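Local coordinates for putative nucleoside-diphosphate-sugar epimerase (Staphylococcus aureus subsp. aureus, PDB 3E48), which is of unknown function but probably binds NAD(P) in a Rossmann-type domain, as nucleoside-diphosphate-sugar epimerases do, at residues Tyr143-Lys148 / Gln274-Glu279; His158-Pro163 / Tyr202-Leu207. All coordinates share one frame; numbering follows the deposited sequence.

Contact 1 (Tyr143-Lys148 / Gln274-Glu279)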
ATOM      1  N   TYR B 143      -9.625 -16.648  -6.182  1.00  6.49           N
ATOM      2  CA  TYR B 143     -10.838 -17.351  -6.607  1.00  8.55           C
ATOM      3  C   TYR B 143     -10.570 -18.716  -7.233  1.00  9.97           C
ATOM      4  O   TYR B 143      -9.688 -18.858  -8.082  1.00  7.71           O
ATOM      5  CB  TYR B 143     -11.617 -16.543  -7.649  1.00  7.71           C
ATOM      6  CG  TYR B 143     -12.057 -15.163  -7.240  1.00  6.99           C
ATOM      7  CD1 TYR B 143     -12.759 -14.950  -6.054  1.00 10.48           C
ATOM      8  CD2 TYR B 143     -11.826 -14.071  -8.079  1.00 14.41           C
ATOM      9  CE1 TYR B 143     -13.227 -13.683  -5.715  1.00 12.43           C
ATOM     10  CE2 TYR B 143     -12.290 -12.806  -7.750  1.00 18.05           C
ATOM     11  CZ  TYR B 143     -12.989 -12.620  -6.569  1.00 18.95           C
ATOM     12  OH  TYR B 143     -13.458 -11.371  -6.248  1.00 26.09           O
HETATM   13  N   MSE B 144     -11.356 -19.714  -6.838  1.00  7.00           N
HETATM   14  CA  MSE B 144     -11.228 -21.052  -7.417  1.00  8.82           C
HETATM   15  C   MSE B 144     -12.020 -21.088  -8.718  1.00  8.39           C
HETATM   16  O   MSE B 144     -11.665 -21.799  -9.654  1.00 11.60           O
HETATM   17  CB  MSE B 144     -11.844 -22.115  -6.504  1.00 11.14           C
HETATM   18  CG  MSE B 144     -10.990 -22.592  -5.363  1.00  6.77           C
HETATM   19 SE   MSE B 144     -11.972 -23.884  -4.310  1.00 17.53          SE
HETATM   20  CE  MSE B 144     -10.725 -23.994  -2.837  1.00  9.34           C
ATOM     21  N   ASP B 145     -13.101 -20.316  -8.750  1.00  9.72           N
ATOM     22  CA  ASP B 145     -14.018 -20.286  -9.883  1.00 11.74           C
ATOM     23  C   ASP B 145     -13.421 -20.286 -11.297  1.00 10.54           C
ATOM     24  O   ASP B 145     -13.832 -21.083 -12.141  1.00 12.21           O
ATOM     25  CB  ASP B 145     -14.995 -19.116  -9.706  1.00 10.80           C
ATOM     26  CG  ASP B 145     -15.732 -19.179  -8.380  1.00 13.28           C
ATOM     27  OD1 ASP B 145     -15.071 -19.071  -7.323  1.00 11.83           O
ATOM     28  OD2 ASP B 145     -16.968 -19.348  -8.383  1.00 12.55           O
ATOM     29  N   PRO B 146     -12.442 -19.412 -11.573  1.00  8.23           N
ATOM     30  CA  PRO B 146     -11.820 -19.344 -12.900  1.00  9.37           C
ATOM     31  C   PRO B 146     -11.264 -20.674 -13.415  1.00 10.75           C
ATOM     32  O   PRO B 146     -11.132 -20.877 -14.626  1.00 11.48           O
ATOM     33  CB  PRO B 146     -10.723 -18.299 -12.709  1.00 14.91           C
ATOM     34  CG  PRO B 146     -11.319 -17.387 -11.683  1.00 14.06           C
ATOM     35  CD  PRO B 146     -11.891 -18.369 -10.688  1.00  9.63           C
ATOM     36  N   LEU B 147     -10.940 -21.579 -12.501  1.00 11.23           N
ATOM     37  CA  LEU B 147     -10.386 -22.868 -12.890  1.00 12.47           C
ATOM     38  C   LEU B 147     -11.335 -23.715 -13.735  1.00 12.60           C
ATOM     39  O   LEU B 147     -10.888 -24.475 -14.593  1.00 13.84           O
ATOM     40  CB  LEU B 147      -9.954 -23.656 -11.647  1.00 10.49           C
ATOM     41  CG  LEU B 147      -8.802 -23.031 -10.851  1.00  9.84           C
ATOM     42  CD1 LEU B 147      -8.544 -23.831  -9.587  1.00 13.92           C
ATOM     43  CD2 LEU B 147      -7.555 -22.985 -11.724  1.00 13.01           C
ATOM     44  N   LYS B 148     -12.640 -23.584 -13.512  1.00 14.12           N
ATOM     45  CA  LYS B 148     -13.594 -24.381 -14.283  1.00 11.46           C
ATOM     46  C   LYS B 148     -13.576 -24.086 -15.783  1.00 16.83           C
ATOM     47  O   LYS B 148     -13.399 -24.996 -16.593  1.00 13.67           O
ATOM     48  CB  LYS B 148     -15.013 -24.211 -13.728  1.00 17.94           C
ATOM     49  CG  LYS B 148     -15.247 -24.920 -12.407  1.00 20.84           C
ATOM     50  CD  LYS B 148     -16.717 -24.869 -12.002  1.00 22.08           C
ATOM     51  CE  LYS B 148     -16.978 -25.715 -10.764  1.00 28.11           C
ATOM     52  NZ  LYS B 148     -18.413 -25.714 -10.361  1.00 22.74           N
ATOM     53  N   GLN B 274     -11.614 -29.888  -4.976  1.00 12.07           N
ATOM     54  CA  GLN B 274     -12.155 -31.166  -5.442  1.00 12.45           C
ATOM     55  C   GLN B 274     -13.683 -31.135  -5.415  1.00 13.87           C
ATOM     56  O   GLN B 274     -14.348 -31.523  -6.377  1.00 13.95           O
ATOM     57  CB  GLN B 274     -11.669 -32.316  -4.551  1.00 15.15           C
ATOM     58  CG  GLN B 274     -10.160 -32.412  -4.351  1.00 31.41           C
ATOM     59  CD  GLN B 274      -9.659 -31.590  -3.169  1.00 30.49           C
ATOM     60  OE1 GLN B 274      -9.613 -30.360  -3.223  1.00 28.68           O
ATOM     61  NE2 GLN B 274      -9.284 -32.276  -2.092  1.00 33.13           N
ATOM     62  N   SER B 275     -14.225 -30.675  -4.294  1.00 14.55           N
ATOM     63  CA  SER B 275     -15.666 -30.578  -4.108  1.00 13.54           C
ATOM     64  C   SER B 275     -16.280 -29.570  -5.074  1.00 17.04           C
ATOM     65  O   SER B 275     -17.342 -29.811  -5.653  1.00 14.35           O
ATOM     66  CB  SER B 275     -15.971 -30.159  -2.669  1.00 10.00           C
ATOM     67  OG  SER B 275     -17.357 -29.940  -2.481  1.00 14.08           O
ATOM     68  N   PHE B 276     -15.606 -28.437  -5.241  1.00 12.83           N
ATOM     69  CA  PHE B 276     -16.074 -27.384  -6.128  1.00 12.08           C
ATOM     70  C   PHE B 276     -16.198 -27.874  -7.563  1.00 11.97           C
ATOM     71  O   PHE B 276     -17.190 -27.600  -8.240  1.00 14.58           O
ATOM     72  CB  PHE B 276     -15.116 -26.191  -6.062  1.00 10.72           C
ATOM     73  CG  PHE B 276     -15.478 -25.069  -6.990  1.00  9.10           C
ATOM     74  CD1 PHE B 276     -16.689 -24.400  -6.855  1.00 11.94           C
ATOM     75  CD2 PHE B 276     -14.607 -24.683  -8.004  1.00 13.52           C
ATOM     76  CE1 PHE B 276     -17.029 -23.360  -7.717  1.00 11.09           C
ATOM     77  CE2 PHE B 276     -14.937 -23.645  -8.870  1.00 15.75           C
ATOM     78  CZ  PHE B 276     -16.151 -22.982  -8.726  1.00 13.79           C
ATOM     79  N   LEU B 277     -15.190 -28.603  -8.026  1.00 13.24           N
ATOM     80  CA  LEU B 277     -15.198 -29.129  -9.383  1.00 17.65           C
ATOM     81  C   LEU B 277     -16.207 -30.267  -9.534  1.00 21.40           C
ATOM     82  O   LEU B 277     -16.777 -30.459 -10.605  1.00 25.51           O
ATOM     83  CB  LEU B 277     -13.800 -29.621  -9.760  1.00 13.21           C
ATOM     84  CG  LEU B 277     -12.690 -28.565  -9.773  1.00 13.39           C
ATOM     85  CD1 LEU B 277     -11.372 -29.240 -10.103  1.00 17.52           C
ATOM     86  CD2 LEU B 277     -13.007 -27.474 -10.784  1.00 14.10           C
ATOM     87  N   GLN B 278     -16.424 -31.011  -8.451  1.00 22.41           N
ATOM     88  CA  GLN B 278     -17.358 -32.135  -8.458  1.00 27.65           C
ATOM     89  C   GLN B 278     -18.808 -31.651  -8.466  1.00 27.88           C
ATOM     90  O   GLN B 278     -19.738 -32.450  -8.604  1.00 26.90           O
ATOM     91  CB  GLN B 278     -17.118 -33.018  -7.225  1.00 29.68           C
ATOM     92  CG  GLN B 278     -17.929 -34.309  -7.199  1.00 44.98           C
ATOM     93  CD  GLN B 278     -17.818 -35.046  -5.873  1.00 48.20           C
ATOM     94  OE1 GLN B 278     -18.341 -36.153  -5.717  1.00 50.70           O
ATOM     95  NE2 GLN B 278     -17.141 -34.431  -4.909  1.00 49.29           N
ATOM     96  N   GLU B 279     -18.994 -30.341  -8.321  1.00 22.43           N
ATOM     97  CA  GLU B 279     -20.326 -29.746  -8.299  1.00 29.01           C
ATOM     98  C   GLU B 279     -21.154 -30.273  -9.465  1.00 35.71           C
ATOM     99  O   GLU B 279     -22.312 -30.657  -9.301  1.00 33.74           O
ATOM    100  CB  GLU B 279     -20.227 -28.222  -8.387  1.00 33.94           C
ATOM    101  CG  GLU B 279     -21.347 -27.490  -7.673  1.00 43.86           C
ATOM    102  CD  GLU B 279     -21.161 -27.470  -6.167  1.00 45.88           C
ATOM    103  OE1 GLU B 279     -20.278 -26.727  -5.688  1.00 40.21           O
ATOM    104  OE2 GLU B 279     -21.891 -28.202  -5.464  1.00 46.93           O
TER
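The aromatic ring of F276 is gripped by three residues of the opposite segment, M144, D145 and K148, in a worked example of how one buried phenyl group can join a strand-to-helix turn to a short helix. With its CG anti to the backbone N (chi1 177°), F276 lays its ring against 143-148. M144, a selenomethionine just past the end of strand 134-143, sets its CB 4.1 Å from CD2 of F276. Its SE lies obliquely to the ring, 5.2 Å from the F276 ring centroid, in a Met-aromatic contact. At D145 the backbone does the nearest touching, CA standing 3.6 Å from CE2 of F276. The D145 side chain crosses that of F276 at about a right angle, its carboxylate plane turned 55° from the ring, and OD2 comes within 3.7 Å of F276 CZ; the other oxygen, OD1, accepts from the backbone N of R174. A type I turn from M144 to L147 then leads into helix 147-157. The K148 side chain, extended beyond CG, carries CE over one face of F276, 3.6 Å from the ring centroid as a CH-pi contact. NZ continues past the same ring, 18° off its normal, making a cation-pi interaction and a weak hydrogen bond of 3.1 Å to the backbone O of F276. Nearer the backbone, K148 CG meets CD2 of L277 at 3.8 Å, the two side chains running past each other in opposite directions. Cation-pi, CH-pi and Met-aromatic contacts thus fasten the short C-terminal helix 273-277 to the turn between strand 134-143 and helix 147-157, a beta-alpha connection of this Rossmann-like fold.

Contact 2 (His158-Pro163 / Tyr202-Leu207); sequences HKLIYP and YDMKEL
The nearest CA atoms, those of L160 and M204, are 7.7 Å apart, and no hydrogen bond links the two segments, so side chains do most of the touching. The principle illustrated is the hydrophobic docking of a helix N-terminus, here the first turn of helix 204-215, against the short strand 159-160 and the loop after it. D203 sits at the N-cap and forms a capping box with E206, whose OE1 accepts from D203 N through its anti lone pair and also meets R168 in a salt bridge. Behind this polar edge the buried side chains gather. L160, with CG anti to the backbone N (chi1 -178°), pushes CD2 between M204 and L207, crossing L207 at about a right angle and lying 4.0 Å from its CB. The same L160 CD2 also lies 3.3 Å from the backbone O of M204. Y162 comes in beside it, its ring also stacked with that of Y247. L207 CD1 approaches the edge of the Y162 ring near its plane. The selenomethionine chain of M204, bent at both chi2 and chi3, curls back to make a Met-aromatic contact oblique to that ring, with SE 3.9 Å from Y162 CD2.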
ATOM      1  N   HIS B 158      -2.460 -30.475 -21.589  1.00 18.68           N
ATOM      2  CA  HIS B 158      -2.149 -31.565 -20.672  1.00 18.04           C
ATOM      3  C   HIS B 158      -1.107 -31.062 -19.681  1.00 18.89           C
ATOM      4  O   HIS B 158      -0.335 -31.840 -19.118  1.00 16.96           O
ATOM      5  CB  HIS B 158      -1.608 -32.791 -21.417  1.00 26.91           C
ATOM      6  CG  HIS B 158      -2.592 -33.407 -22.361  1.00 33.04           C
ATOM      7  ND1 HIS B 158      -2.900 -32.850 -23.584  1.00 39.13           N
ATOM      8  CD2 HIS B 158      -3.353 -34.522 -22.254  1.00 33.13           C
ATOM      9  CE1 HIS B 158      -3.808 -33.596 -24.190  1.00 36.24           C
ATOM     10  NE2 HIS B 158      -4.100 -34.617 -23.403  1.00 36.55           N
ATOM     11  N   LYS B 159      -1.091 -29.750 -19.467  1.00 19.64           N
ATOM     12  CA  LYS B 159      -0.132 -29.152 -18.551  1.00 17.70           C
ATOM     13  C   LYS B 159      -0.661 -27.896 -17.866  1.00 19.27           C
ATOM     14  O   LYS B 159      -1.432 -27.128 -18.445  1.00 17.03           O
ATOM     15  CB  LYS B 159       1.154 -28.797 -19.306  1.00 25.66           C
ATOM     16  CG  LYS B 159       1.766 -29.949 -20.088  1.00 28.66           C
ATOM     17  CD  LYS B 159       2.869 -29.466 -21.020  1.00 36.70           C
ATOM     18  CE  LYS B 159       3.402 -30.602 -21.881  1.00 35.19           C
ATOM     19  NZ  LYS B 159       4.439 -30.131 -22.841  1.00 41.50           N
ATOM     20  N   LEU B 160      -0.243 -27.709 -16.619  1.00 17.30           N
ATOM     21  CA  LEU B 160      -0.602 -26.529 -15.837  1.00 14.26           C
ATOM     22  C   LEU B 160       0.645 -25.665 -16.008  1.00 14.10           C
ATOM     23  O   LEU B 160       1.740 -26.083 -15.628  1.00 19.60           O
ATOM     24  CB  LEU B 160      -0.791 -26.900 -14.365  1.00 14.93           C
ATOM     25  CG  LEU B 160      -1.219 -25.761 -13.434  1.00 10.11           C
ATOM     26  CD1 LEU B 160      -2.616 -25.283 -13.815  1.00 10.86           C
ATOM     27  CD2 LEU B 160      -1.198 -26.256 -11.992  1.00 15.99           C
ATOM     28  N   ILE B 161       0.490 -24.474 -16.577  1.00 15.97           N
ATOM     29  CA  ILE B 161       1.640 -23.612 -16.845  1.00 16.98           C
ATOM     30  C   ILE B 161       1.866 -22.381 -15.968  1.00 15.93           C
ATOM     31  O   ILE B 161       2.765 -21.580 -16.252  1.00 13.68           O
ATOM     32  CB  ILE B 161       1.623 -23.141 -18.315  1.00 15.51           C
ATOM     33  CG1 ILE B 161       0.387 -22.277 -18.576  1.00 18.71           C
ATOM     34  CG2 ILE B 161       1.618 -24.351 -19.242  1.00 17.48           C
ATOM     35  CD1 ILE B 161       0.325 -21.695 -19.973  1.00 19.54           C
ATOM     36  N   TYR B 162       1.069 -22.215 -14.918  1.00 12.55           N
ATOM     37  CA  TYR B 162       1.237 -21.063 -14.034  1.00 14.09           C
ATOM     38  C   TYR B 162       2.690 -20.941 -13.572  1.00 11.68           C
ATOM     39  O   TYR B 162       3.250 -21.874 -13.005  1.00 15.68           O
ATOM     40  CB  TYR B 162       0.335 -21.184 -12.802  1.00  9.77           C
ATOM     41  CG  TYR B 162      -1.154 -21.145 -13.076  1.00 11.73           C
ATOM     42  CD1 TYR B 162      -1.709 -20.194 -13.934  1.00 15.11           C
ATOM     43  CD2 TYR B 162      -2.021 -22.010 -12.408  1.00 12.61           C
ATOM     44  CE1 TYR B 162      -3.094 -20.104 -14.111  1.00 15.00           C
ATOM     45  CE2 TYR B 162      -3.398 -21.926 -12.577  1.00 18.33           C
ATOM     46  CZ  TYR B 162      -3.930 -20.974 -13.423  1.00 12.05           C
ATOM     47  OH  TYR B 162      -5.298 -20.882 -13.555  1.00 14.27           O
ATOM     48  N   PRO B 163       3.321 -19.783 -13.818  1.00 15.06           N
ATOM     49  CA  PRO B 163       4.716 -19.561 -13.414  1.00 13.38           C
ATOM     50  C   PRO B 163       4.786 -19.239 -11.929  1.00 12.29           C
ATOM     51  O   PRO B 163       5.154 -18.129 -11.537  1.00 13.81           O
ATOM     52  CB  PRO B 163       5.135 -18.382 -14.280  1.00 16.22           C
ATOM     53  CG  PRO B 163       3.867 -17.578 -14.353  1.00 14.52           C
ATOM     54  CD  PRO B 163       2.815 -18.645 -14.603  1.00 12.35           C
ATOM     55  N   TYR B 202      -2.611 -24.868  -2.056  1.00 10.14           N
ATOM     56  CA  TYR B 202      -2.171 -25.964  -2.907  1.00 11.38           C
ATOM     57  C   TYR B 202      -0.916 -25.548  -3.653  1.00 14.17           C
ATOM     58  O   TYR B 202      -0.831 -24.418  -4.140  1.00 11.26           O
ATOM     59  CB  TYR B 202      -3.229 -26.281  -3.965  1.00  9.69           C
ATOM     60  CG  TYR B 202      -4.614 -26.599  -3.448  1.00 10.63           C
ATOM     61  CD1 TYR B 202      -4.864 -27.770  -2.733  1.00 14.93           C
ATOM     62  CD2 TYR B 202      -5.691 -25.755  -3.730  1.00 12.65           C
ATOM     63  CE1 TYR B 202      -6.153 -28.098  -2.321  1.00 14.89           C
ATOM     64  CE2 TYR B 202      -6.982 -26.074  -3.321  1.00 12.76           C
ATOM     65  CZ  TYR B 202      -7.207 -27.248  -2.619  1.00 14.64           C
ATOM     66  OH  TYR B 202      -8.482 -27.577  -2.227  1.00 11.13           O
ATOM     67  N   ASP B 203       0.065 -26.439  -3.739  1.00 12.84           N
ATOM     68  CA  ASP B 203       1.244 -26.112  -4.520  1.00 11.42           C
ATOM     69  C   ASP B 203       0.743 -26.428  -5.927  1.00 14.06           C
ATOM     70  O   ASP B 203      -0.304 -27.059  -6.074  1.00 12.99           O
ATOM     71  CB  ASP B 203       2.441 -26.993  -4.132  1.00 17.45           C
ATOM     72  CG  ASP B 203       2.182 -28.469  -4.336  1.00 24.35           C
ATOM     73  OD1 ASP B 203       3.108 -29.264  -4.081  1.00 38.35           O
ATOM     74  OD2 ASP B 203       1.064 -28.838  -4.747  1.00 40.67           O
HETATM   75  N   MSE B 204       1.453 -25.997  -6.960  1.00 14.46           N
HETATM   76  CA  MSE B 204       0.974 -26.249  -8.315  1.00 12.40           C
HETATM   77  C   MSE B 204       0.942 -27.724  -8.699  1.00 17.91           C
HETATM   78  O   MSE B 204       0.229 -28.119  -9.623  1.00 17.17           O
HETATM   79  CB  MSE B 204       1.804 -25.459  -9.324  1.00 11.76           C
HETATM   80  CG  MSE B 204       1.668 -23.945  -9.174  1.00 13.34           C
HETATM   81 SE   MSE B 204      -0.175 -23.313  -9.271  1.00 22.53          SE
HETATM   82  CE  MSE B 204      -0.615 -23.309  -7.382  1.00 11.60           C
ATOM     83  N   LYS B 205       1.708 -28.540  -7.986  1.00 16.91           N
ATOM     84  CA  LYS B 205       1.749 -29.968  -8.265  1.00 16.47           C
ATOM     85  C   LYS B 205       0.435 -30.612  -7.821  1.00 17.40           C
ATOM     86  O   LYS B 205      -0.140 -31.434  -8.539  1.00 17.27           O
ATOM     87  CB  LYS B 205       2.935 -30.598  -7.534  1.00 26.15           C
ATOM     88  CG  LYS B 205       3.394 -31.920  -8.108  1.00 31.27           C
ATOM     89  CD  LYS B 205       4.714 -32.354  -7.486  1.00 30.29           C
ATOM     90  CE  LYS B 205       5.835 -31.375  -7.811  1.00 34.21           C
ATOM     91  NZ  LYS B 205       6.112 -31.300  -9.274  1.00 35.58           N
ATOM     92  N   GLU B 206      -0.044 -30.234  -6.637  1.00 15.94           N
ATOM     93  CA  GLU B 206      -1.304 -30.772  -6.122  1.00 11.53           C
ATOM     94  C   GLU B 206      -2.459 -30.244  -6.963  1.00 16.64           C
ATOM     95  O   GLU B 206      -3.425 -30.959  -7.230  1.00 16.50           O
ATOM     96  CB  GLU B 206      -1.518 -30.359  -4.664  1.00 15.61           C
ATOM     97  CG  GLU B 206      -0.536 -30.970  -3.685  1.00 26.13           C
ATOM     98  CD  GLU B 206      -0.663 -30.368  -2.301  1.00 34.17           C
ATOM     99  OE1 GLU B 206      -0.547 -29.129  -2.183  1.00 26.60           O
ATOM    100  OE2 GLU B 206      -0.870 -31.129  -1.332  1.00 43.49           O
ATOM    101  N   LEU B 207      -2.359 -28.985  -7.375  1.00 15.26           N
ATOM    102  CA  LEU B 207      -3.409 -28.388  -8.185  1.00 11.94           C
ATOM    103  C   LEU B 207      -3.570 -29.202  -9.468  1.00 12.72           C
ATOM    104  O   LEU B 207      -4.683 -29.530  -9.872  1.00 13.34           O
ATOM    105  CB  LEU B 207      -3.061 -26.941  -8.540  1.00 16.76           C
ATOM    106  CG  LEU B 207      -4.216 -25.936  -8.596  1.00 24.43           C
ATOM    107  CD1 LEU B 207      -3.715 -24.666  -9.261  1.00 17.13           C
ATOM    108  CD2 LEU B 207      -5.398 -26.496  -9.363  1.00 26.53           C
TER

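Overall arrangement
Contacts 1 and 2 lie on the same side of the chain's centre, their own centres about 14 Å apart. Along the chain, both segments of contact 2 fall between those of contact 1: 143-148 opens helix 147-157, strand 159-160 follows directly, 202-207 joins strand 194-203 to helix 204-215, and 274-279 comes near the C-terminus. L147 bridges the two, its methyl groups packing on Y162 and L207, while Q274 OE1 probably hydrogen-bonds Y202 OH. Strands 134-143 and 194-203 pair in parallel within the mixed sheet, so the elements leaving their ends come together. Helix 273-277 packs against helix 204-215, L277 touching L211 and A214, while L147 joins helix 147-157 to the same helix through L207.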